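PDB 4FGM: aminopeptidase N family protein from Idiomarina loihiensis L2TR, which probably acts as a zinc-dependent aminopeptidase of the M61 family, removing residues from the amino ends of peptides. Local coordinates for residues F234-L246 / L270-K282. Residues are numbered along the deposited sequence; the frame is centred on the assembly and turned at random.
Sequences FGGLEHRNSTALL and LCCHEYFHSWNIK. With ZN (zinc ion), chain C; MAE (maleic acid), chain B.
Glu238 lays its carboxylate over one face of the His277 ring: the two planes are 17° apart and CD stands 3.7 Å above the ring, offset toward its rim. CG sits between the backbone N and the carbonyl carbon, and a bend at chi2 (-81°) brings the carboxylate over the ring. The ring's own tilt is fixed by His277 ND1, which donates to Asn280 O at 2.8 Å in the ring plane, leaving NE2 to bind zinc at 2.0 Å. His273 NE2, a maleate oxygen and Glu307 complete the zinc site, and Asp314 accepts a hydrogen bond from His273 ND1.

Among apolar contacts, Leu270 packs between the Phe234 ring and Leu245: its CD2 lies 3.8 Å from Phe234 CE2, and its CG meets Leu245 CD2. The same Leu245 CD2 also lies 3.5 Å from Glu274 CG. Thr243 OG1 donates to Leu237 O from above the carbonyl plane and abuts Glu274 CB and CG.

No direct hydrogen bond joins the segments; water does. One molecule accepts from His239 N and lies within hydrogen-bonding reach of Glu274 O; another accepts from Lys282 NZ and lies within reach of Glu238 O.

The axes of strand 235-238 and helix 270-277 approach to 7.7 Å and run 17° from parallel, an edge strand beside the HExxH helix, consistent with a gluzincin cleft. Carboxylate oxygens crowd together there: Glu238 OE1 is 3.4 Å from Glu274 OE1 and 3.3 Å from maleate O2. An alanine in place of Glu238, lacking the carboxylate, would probably leave that face of His277 without its cover and a gap beside the ligand. Zinc binds maleate O2, consistent with a metal that would polarise a substrate carbonyl, while Glu238 and Glu274 line the same pocket.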
ATOM      1  N   PHE A 234      -4.931  -6.436   5.584  1.00 45.87           N
ATOM      2  CA  PHE A 234      -4.510  -6.081   4.238  1.00 53.41           C
ATOM      3  C   PHE A 234      -3.333  -5.131   4.315  1.00 53.07           C
ATOM      4  O   PHE A 234      -3.246  -4.311   5.224  1.00 62.24           O
ATOM      5  CB  PHE A 234      -5.657  -5.424   3.470  1.00 58.28           C
ATOM      6  CG  PHE A 234      -5.410  -5.326   1.995  1.00 64.45           C
ATOM      7  CD1 PHE A 234      -5.132  -4.098   1.394  1.00 64.14           C
ATOM      8  CD2 PHE A 234      -5.447  -6.471   1.204  1.00 68.81           C
ATOM      9  CE1 PHE A 234      -4.891  -4.012   0.020  1.00 63.41           C
ATOM     10  CE2 PHE A 234      -5.207  -6.401  -0.165  1.00 68.85           C
ATOM     11  CZ  PHE A 234      -4.930  -5.166  -0.761  1.00 67.82           C
ATOM     12  N   GLY A 235      -2.422  -5.249   3.362  1.00 49.59           N
ATOM     13  CA  GLY A 235      -1.266  -4.380   3.363  1.00 48.36           C
ATOM     14  C   GLY A 235      -0.054  -5.015   2.720  1.00 43.08           C
ATOM     15  O   GLY A 235       0.090  -6.245   2.700  1.00 50.37           O
ATOM     16  N   GLY A 236       0.814  -4.161   2.189  1.00 42.09           N
ATOM     17  CA  GLY A 236       2.030  -4.623   1.551  1.00 44.00           C
ATOM     18  C   GLY A 236       3.044  -3.501   1.464  1.00 46.54           C
ATOM     19  O   GLY A 236       2.682  -2.327   1.451  1.00 52.29           O
ATOM     20  N   LEU A 237       4.320  -3.866   1.431  1.00 48.05           N
ATOM     21  CA  LEU A 237       5.394  -2.887   1.322  1.00 44.42           C
ATOM     22  C   LEU A 237       6.402  -3.416   0.312  1.00 39.41           C
ATOM     23  O   LEU A 237       6.918  -4.520   0.448  1.00 37.73           O
ATOM     24  CB  LEU A 237       6.070  -2.654   2.680  1.00 41.14           C
ATOM     25  CG  LEU A 237       7.129  -1.542   2.688  1.00 46.41           C
ATOM     26  CD1 LEU A 237       6.539  -0.265   2.093  1.00 46.39           C
ATOM     27  CD2 LEU A 237       7.618  -1.299   4.101  1.00 38.71           C
ATOM     28  N   GLU A 238       6.658  -2.621  -0.716  1.00 37.45           N
ATOM     29  CA  GLU A 238       7.579  -2.998  -1.774  1.00 35.88           C
ATOM     30  C   GLU A 238       9.038  -2.923  -1.355  1.00 41.57           C
ATOM     31  O   GLU A 238       9.404  -2.155  -0.467  1.00 44.19           O
ATOM     32  CB  GLU A 238       7.381  -2.091  -2.986  1.00 32.98           C
ATOM     33  CG  GLU A 238       7.812  -0.655  -2.749  1.00 33.10           C
ATOM     34  CD  GLU A 238       6.772   0.164  -2.015  1.00 44.52           C
ATOM     35  OE1 GLU A 238       5.862  -0.428  -1.398  1.00 52.02           O
ATOM     36  OE2 GLU A 238       6.873   1.406  -2.048  1.00 41.44           O
ATOM     37  N   HIS A 239       9.862  -3.724  -2.023  1.00 39.58           N
ATOM     38  CA  HIS A 239      11.301  -3.755  -1.781  1.00 37.73           C
ATOM     39  C   HIS A 239      11.988  -4.144  -3.091  1.00 38.88           C
ATOM     40  O   HIS A 239      11.339  -4.672  -4.005  1.00 37.88           O
ATOM     41  CB  HIS A 239      11.623  -4.729  -0.644  1.00 36.35           C
ATOM     42  CG  HIS A 239      11.080  -4.287   0.677  1.00 38.77           C
ATOM     43  ND1 HIS A 239      11.560  -3.179   1.344  1.00 38.54           N
ATOM     44  CD2 HIS A 239      10.044  -4.751   1.416  1.00 36.01           C
ATOM     45  CE1 HIS A 239      10.841  -2.977   2.435  1.00 35.74           C
ATOM     46  NE2 HIS A 239       9.915  -3.916   2.502  1.00 34.36           N
ATOM     47  N   ARG A 240      13.289  -3.867  -3.191  1.00 41.75           N
ATOM     48  CA  ARG A 240      14.030  -4.140  -4.419  1.00 41.70           C
ATOM     49  C   ARG A 240      13.946  -5.553  -4.975  1.00 43.67           C
ATOM     50  O   ARG A 240      13.898  -5.721  -6.186  1.00 42.97           O
ATOM     51  CB  ARG A 240      15.492  -3.712  -4.269  1.00 33.85           C
ATOM     52  CG  ARG A 240      16.302  -4.442  -3.221  1.00 40.87           C
ATOM     53  CD  ARG A 240      17.593  -3.686  -2.972  1.00 38.73           C
ATOM     54  NE  ARG A 240      17.349  -2.448  -2.236  1.00 42.26           N
ATOM     55  CZ  ARG A 240      18.277  -1.529  -1.989  1.00 43.23           C
ATOM     56  NH1 ARG A 240      19.509  -1.708  -2.430  1.00 42.21           N
ATOM     57  NH2 ARG A 240      17.984  -0.443  -1.283  1.00 38.13           N
ATOM     58  N   ASN A 241      13.910  -6.573  -4.125  1.00 37.48           N
ATOM     59  CA  ASN A 241      13.811  -7.929  -4.659  1.00 36.73           C
ATOM     60  C   ASN A 241      12.862  -8.806  -3.837  1.00 42.42           C
ATOM     61  O   ASN A 241      12.933 -10.041  -3.862  1.00 46.24           O
ATOM     62  CB  ASN A 241      15.206  -8.561  -4.771  1.00 31.07           C
ATOM     63  CG  ASN A 241      15.794  -8.958  -3.420  1.00 41.99           C
ATOM     64  OD1 ASN A 241      15.414  -8.420  -2.378  1.00 44.18           O
ATOM     65  ND2 ASN A 241      16.742  -9.905  -3.442  1.00 37.46           N
ATOM     66  N   SER A 242      11.953  -8.144  -3.128  1.00 42.32           N
ATOM     67  CA  SER A 242      10.967  -8.830  -2.300  1.00 38.63           C
ATOM     68  C   SER A 242       9.870  -7.855  -1.880  1.00 44.78           C
ATOM     69  O   SER A 242       9.939  -6.647  -2.144  1.00 39.63           O
ATOM     70  CB  SER A 242      11.624  -9.381  -1.034  1.00 35.32           C
ATOM     71  OG  SER A 242      11.968  -8.324  -0.158  1.00 30.13           O
ATOM     72  N   THR A 243       8.856  -8.391  -1.219  1.00 40.28           N
ATOM     73  CA  THR A 243       7.771  -7.574  -0.713  1.00 44.98           C
ATOM     74  C   THR A 243       7.206  -8.269   0.511  1.00 45.80           C
ATOM     75  O   THR A 243       7.244  -9.494   0.611  1.00 44.50           O
ATOM     76  CB  THR A 243       6.649  -7.358  -1.770  1.00 45.25           C
ATOM     77  OG1 THR A 243       5.643  -6.496  -1.220  1.00 41.60           O
ATOM     78  CG2 THR A 243       6.014  -8.676  -2.178  1.00 36.27           C
ATOM     79  N   ALA A 244       6.722  -7.474   1.457  1.00 44.86           N
ATOM     80  CA  ALA A 244       6.118  -8.010   2.672  1.00 36.01           C
ATOM     81  C   ALA A 244       4.617  -7.731   2.571  1.00 41.98           C
ATOM     82  O   ALA A 244       4.186  -6.577   2.442  1.00 43.62           O
ATOM     83  CB  ALA A 244       6.713  -7.331   3.908  1.00 35.76           C
ATOM     84  N   LEU A 245       3.827  -8.798   2.618  1.00 40.52           N
ATOM     85  CA  LEU A 245       2.382  -8.685   2.509  1.00 39.57           C
ATOM     86  C   LEU A 245       1.646  -9.220   3.723  1.00 39.19           C
ATOM     87  O   LEU A 245       2.082 -10.174   4.362  1.00 41.74           O
ATOM     88  CB  LEU A 245       1.886  -9.470   1.296  1.00 42.21           C
ATOM     89  CG  LEU A 245       2.601  -9.320  -0.044  1.00 41.34           C
ATOM     90  CD1 LEU A 245       2.112 -10.426  -0.988  1.00 39.73           C
ATOM     91  CD2 LEU A 245       2.346  -7.921  -0.617  1.00 32.36           C
ATOM     92  N   LEU A 246       0.518  -8.596   4.030  1.00 40.77           N
ATOM     93  CA  LEU A 246      -0.342  -9.053   5.112  1.00 41.56           C
ATOM     94  C   LEU A 246      -1.684  -9.217   4.419  1.00 40.70           C
ATOM     95  O   LEU A 246      -2.238  -8.247   3.907  1.00 38.74           O
ATOM     96  CB  LEU A 246      -0.459  -8.010   6.219  1.00 41.75           C
ATOM     97  CG  LEU A 246      -1.453  -8.416   7.312  1.00 44.62           C
ATOM     98  CD1 LEU A 246      -0.970  -9.688   8.004  1.00 38.62           C
ATOM     99  CD2 LEU A 246      -1.611  -7.275   8.309  1.00 44.02           C
ATOM    100  N   LEU A 270      -2.806  -7.138  -5.187  1.00 36.09           N
ATOM    101  CA  LEU A 270      -1.817  -6.662  -4.219  1.00 34.91           C
ATOM    102  C   LEU A 270      -0.405  -7.082  -4.635  1.00 40.64           C
ATOM    103  O   LEU A 270       0.524  -6.266  -4.607  1.00 36.59           O
ATOM    104  CB  LEU A 270      -2.118  -7.215  -2.823  1.00 36.46           C
ATOM    105  CG  LEU A 270      -1.111  -6.884  -1.708  1.00 39.15           C
ATOM    106  CD1 LEU A 270      -0.983  -5.374  -1.515  1.00 39.64           C
ATOM    107  CD2 LEU A 270      -1.581  -7.522  -0.419  1.00 35.53           C
ATOM    108  N   CYS A 271      -0.249  -8.349  -5.022  1.00 34.07           N
ATOM    109  CA  CYS A 271       1.060  -8.858  -5.434  1.00 41.50           C
ATOM    110  C   CYS A 271       1.537  -8.129  -6.680  1.00 41.21           C
ATOM    111  O   CYS A 271       2.699  -7.738  -6.780  1.00 40.98           O
ATOM    112  CB  CYS A 271       0.999 -10.353  -5.734  1.00 40.07           C
ATOM    113  SG  CYS A 271       0.539 -11.368  -4.333  1.00 44.64           S
ATOM    114  N   CYS A 272       0.624  -7.954  -7.626  1.00 44.00           N
ATOM    115  CA  CYS A 272       0.921  -7.268  -8.872  1.00 43.68           C
ATOM    116  C   CYS A 272       1.375  -5.836  -8.581  1.00 43.27           C
ATOM    117  O   CYS A 272       2.254  -5.299  -9.254  1.00 44.27           O
ATOM    118  CB  CYS A 272      -0.329  -7.245  -9.751  1.00 43.91           C
ATOM    119  SG  CYS A 272      -0.099  -6.495 -11.359  1.00 46.34           S
ATOM    120  N   HIS A 273       0.765  -5.235  -7.565  1.00 43.05           N
ATOM    121  CA  HIS A 273       1.065  -3.870  -7.161  1.00 39.46           C
ATOM    122  C   HIS A 273       2.488  -3.747  -6.582  1.00 45.79           C
ATOM    123  O   HIS A 273       3.265  -2.865  -6.973  1.00 40.68           O
ATOM    124  CB  HIS A 273       0.031  -3.415  -6.122  1.00 39.25           C
ATOM    125  CG  HIS A 273       0.180  -1.990  -5.693  1.00 45.63           C
ATOM    126  ND1 HIS A 273      -0.593  -0.973  -6.213  1.00 51.85           N
ATOM    127  CD2 HIS A 273       1.013  -1.410  -4.797  1.00 45.67           C
ATOM    128  CE1 HIS A 273      -0.245   0.174  -5.655  1.00 51.92           C
ATOM    129  NE2 HIS A 273       0.728  -0.063  -4.792  1.00 51.55           N
ATOM    130  N   GLU A 274       2.835  -4.631  -5.650  1.00 38.27           N
ATOM    131  CA  GLU A 274       4.157  -4.565  -5.039  1.00 37.99           C
ATOM    132  C   GLU A 274       5.258  -4.902  -6.043  1.00 40.84           C
ATOM    133  O   GLU A 274       6.312  -4.264  -6.061  1.00 43.11           O
ATOM    134  CB  GLU A 274       4.226  -5.509  -3.838  1.00 39.31           C
ATOM    135  CG  GLU A 274       3.162  -5.266  -2.762  1.00 39.42           C
ATOM    136  CD  GLU A 274       3.029  -3.806  -2.358  1.00 45.14           C
ATOM    137  OE1 GLU A 274       4.023  -3.061  -2.449  1.00 53.41           O
ATOM    138  OE2 GLU A 274       1.929  -3.399  -1.933  1.00 48.58           O
ATOM    139  N   TYR A 275       4.998  -5.901  -6.883  1.00 42.03           N
ATOM    140  CA  TYR A 275       5.950  -6.339  -7.902  1.00 39.38           C
ATOM    141  C   TYR A 275       6.267  -5.180  -8.849  1.00 42.16           C
ATOM    142  O   TYR A 275       7.431  -4.898  -9.139  1.00 42.05           O
ATOM    143  CB  TYR A 275       5.364  -7.510  -8.694  1.00 44.94           C
ATOM    144  CG  TYR A 275       6.379  -8.325  -9.475  1.00 46.05           C
ATOM    145  CD1 TYR A 275       7.302  -9.140  -8.816  1.00 38.95           C
ATOM    146  CD2 TYR A 275       6.386  -8.315 -10.876  1.00 45.65           C
ATOM    147  CE1 TYR A 275       8.198  -9.926  -9.528  1.00 38.38           C
ATOM    148  CE2 TYR A 275       7.280  -9.099 -11.598  1.00 40.11           C
ATOM    149  CZ  TYR A 275       8.179  -9.904 -10.921  1.00 39.28           C
ATOM    150  OH  TYR A 275       9.037 -10.709 -11.626  1.00 36.97           O
ATOM    151  N   PHE A 276       5.226  -4.504  -9.321  1.00 38.52           N
ATOM    152  CA  PHE A 276       5.387  -3.373 -10.228  1.00 42.88           C
ATOM    153  C   PHE A 276       6.282  -2.314  -9.587  1.00 45.53           C
ATOM    154  O   PHE A 276       7.103  -1.668 -10.258  1.00 45.46           O
ATOM    155  CB  PHE A 276       4.028  -2.742 -10.531  1.00 43.71           C
ATOM    156  CG  PHE A 276       4.044  -1.788 -11.692  1.00 45.32           C
ATOM    157  CD1 PHE A 276       4.038  -2.269 -13.001  1.00 42.39           C
ATOM    158  CD2 PHE A 276       4.096  -0.414 -11.485  1.00 45.87           C
ATOM    159  CE1 PHE A 276       4.078  -1.397 -14.085  1.00 45.51           C
ATOM    160  CE2 PHE A 276       4.136   0.474 -12.568  1.00 49.18           C
ATOM    161  CZ  PHE A 276       4.130  -0.022 -13.872  1.00 47.40           C
ATOM    162  N   HIS A 277       6.114  -2.150  -8.277  1.00 36.64           N
ATOM    163  CA  HIS A 277       6.894  -1.179  -7.506  1.00 38.76           C
ATOM    164  C   HIS A 277       8.398  -1.474  -7.621  1.00 43.91           C
ATOM    165  O   HIS A 277       9.232  -0.581  -7.379  1.00 36.52           O
ATOM    166  CB  HIS A 277       6.480  -1.190  -6.027  1.00 40.31           C
ATOM    167  CG  HIS A 277       5.405  -0.202  -5.689  1.00 49.66           C
ATOM    168  ND1 HIS A 277       5.411   1.102  -6.146  1.00 53.22           N
ATOM    169  CD2 HIS A 277       4.326  -0.307  -4.883  1.00 50.55           C
ATOM    170  CE1 HIS A 277       4.385   1.754  -5.634  1.00 48.38           C
ATOM    171  NE2 HIS A 277       3.712   0.920  -4.862  1.00 53.75           N
ATOM    172  N   SER A 278       8.751  -2.718  -7.963  1.00 42.44           N
ATOM    173  CA  SER A 278      10.167  -3.076  -8.109  1.00 46.29           C
ATOM    174  C   SER A 278      10.806  -2.119  -9.109  1.00 47.06           C
ATOM    175  O   SER A 278      11.983  -1.727  -8.973  1.00 39.90           O
ATOM    176  CB  SER A 278      10.315  -4.497  -8.637  1.00 45.26           C
ATOM    177  OG  SER A 278      10.068  -5.423  -7.597  1.00 50.56           O
ATOM    178  N   TRP A 279      10.045  -1.779 -10.145  1.00 45.20           N
ATOM    179  CA  TRP A 279      10.557  -0.867 -11.153  1.00 47.07           C
ATOM    180  C   TRP A 279      10.137   0.536 -10.751  1.00 50.83           C
ATOM    181  O   TRP A 279      10.953   1.470 -10.707  1.00 50.86           O
ATOM    182  CB  TRP A 279       9.949  -1.177 -12.514  1.00 46.03           C
ATOM    183  CG  TRP A 279      10.459  -2.420 -13.133  1.00 50.46           C
ATOM    184  CD1 TRP A 279      11.507  -2.536 -14.013  1.00 50.14           C
ATOM    185  CD2 TRP A 279       9.936  -3.735 -12.953  1.00 49.13           C
ATOM    186  NE1 TRP A 279      11.659  -3.853 -14.401  1.00 47.70           N
ATOM    187  CE2 TRP A 279      10.707  -4.609 -13.769  1.00 45.46           C
ATOM    188  CE3 TRP A 279       8.884  -4.264 -12.189  1.00 48.13           C
ATOM    189  CZ2 TRP A 279      10.460  -5.975 -13.838  1.00 38.82           C
ATOM    190  CZ3 TRP A 279       8.632  -5.625 -12.254  1.00 43.64           C
ATOM    191  CH2 TRP A 279       9.417  -6.471 -13.079  1.00 40.86           C
ATOM    192  N   ASN A 280       8.858   0.677 -10.443  1.00 50.95           N
ATOM    193  CA  ASN A 280       8.324   1.975 -10.079  1.00 52.28           C
ATOM    194  C   ASN A 280       8.381   2.250  -8.586  1.00 53.64           C
ATOM    195  O   ASN A 280       7.591   1.665  -7.823  1.00 61.44           O
ATOM    196  CB  ASN A 280       6.888   2.023 -10.596  1.00 55.48           C
ATOM    197  CG  ASN A 280       6.358   3.432 -10.810  1.00 56.49           C
ATOM    198  OD1 ASN A 280       7.115   4.398 -10.842  1.00 55.73           O
ATOM    199  ND2 ASN A 280       5.031   3.543 -10.990  1.00 54.60           N
ATOM    200  N   ILE A 281       9.382   3.041  -8.190  1.00 54.25           N
ATOM    201  CA  ILE A 281       9.689   3.435  -6.814  1.00 47.74           C
ATOM    202  C   ILE A 281      10.899   2.823  -6.156  1.00 50.02           C
ATOM    203  O   ILE A 281      11.455   3.424  -5.223  1.00 52.13           O
ATOM    204  CB  ILE A 281       8.484   3.279  -5.845  1.00 48.72           C
ATOM    205  CG1 ILE A 281       8.631   4.282  -4.692  1.00 43.41           C
ATOM    206  CG2 ILE A 281       8.532   1.924  -5.165  1.00 44.87           C
ATOM    207  CD1 ILE A 281       8.785   5.705  -5.157  1.00 49.92           C
ATOM    208  N   LYS A 282      11.269   1.625  -6.588  1.00 48.85           N
ATOM    209  CA  LYS A 282      12.431   1.002  -5.987  1.00 49.57           C
ATOM    210  C   LYS A 282      13.664   1.361  -6.803  1.00 46.78           C
ATOM    211  O   LYS A 282      14.739   1.573  -6.224  1.00 47.48           O
ATOM    212  CB  LYS A 282      12.294  -0.521  -5.917  1.00 44.15           C
ATOM    213  CG  LYS A 282      11.446  -0.998  -4.734  1.00 44.50           C
ATOM    214  CD  LYS A 282      11.433   0.034  -3.607  1.00 48.86           C
ATOM    215  CE  LYS A 282      12.568  -0.211  -2.662  1.00 45.16           C
ATOM    216  NZ  LYS A 282      12.888   1.051  -1.958  1.00 49.25           N
TER
HETATM  217 ZN    ZN C 602       2.120   1.373  -3.743  1.00 53.85          ZN
HETATM  218  C1  MAE B 601       1.957   1.078  -1.088  1.00101.44           C
HETATM  219  O1  MAE B 601       2.023   2.339  -1.304  1.00105.83           O
HETATM  220  O2  MAE B 601       2.643   0.320  -1.811  1.00 98.85           O
HETATM  221  C2  MAE B 601       1.113   0.615   0.036  1.00101.18           C
HETATM  222  C3  MAE B 601       1.275   0.695   1.355  1.00101.86           C
HETATM  223  C4  MAE B 601       2.398   1.306   2.058  1.00104.55           C
HETATM  224  O3  MAE B 601       3.405   1.816   1.531  1.00112.39           O
HETATM  225  O4  MAE B 601       2.271   1.331   3.300  1.00 99.53           O
HETATM  226  O   HOH W   1      10.750   0.232   0.197  1.00 51.25           O
HETATM  227  O   HOH W   2       8.589  -5.156  -4.460  1.00 38.20           O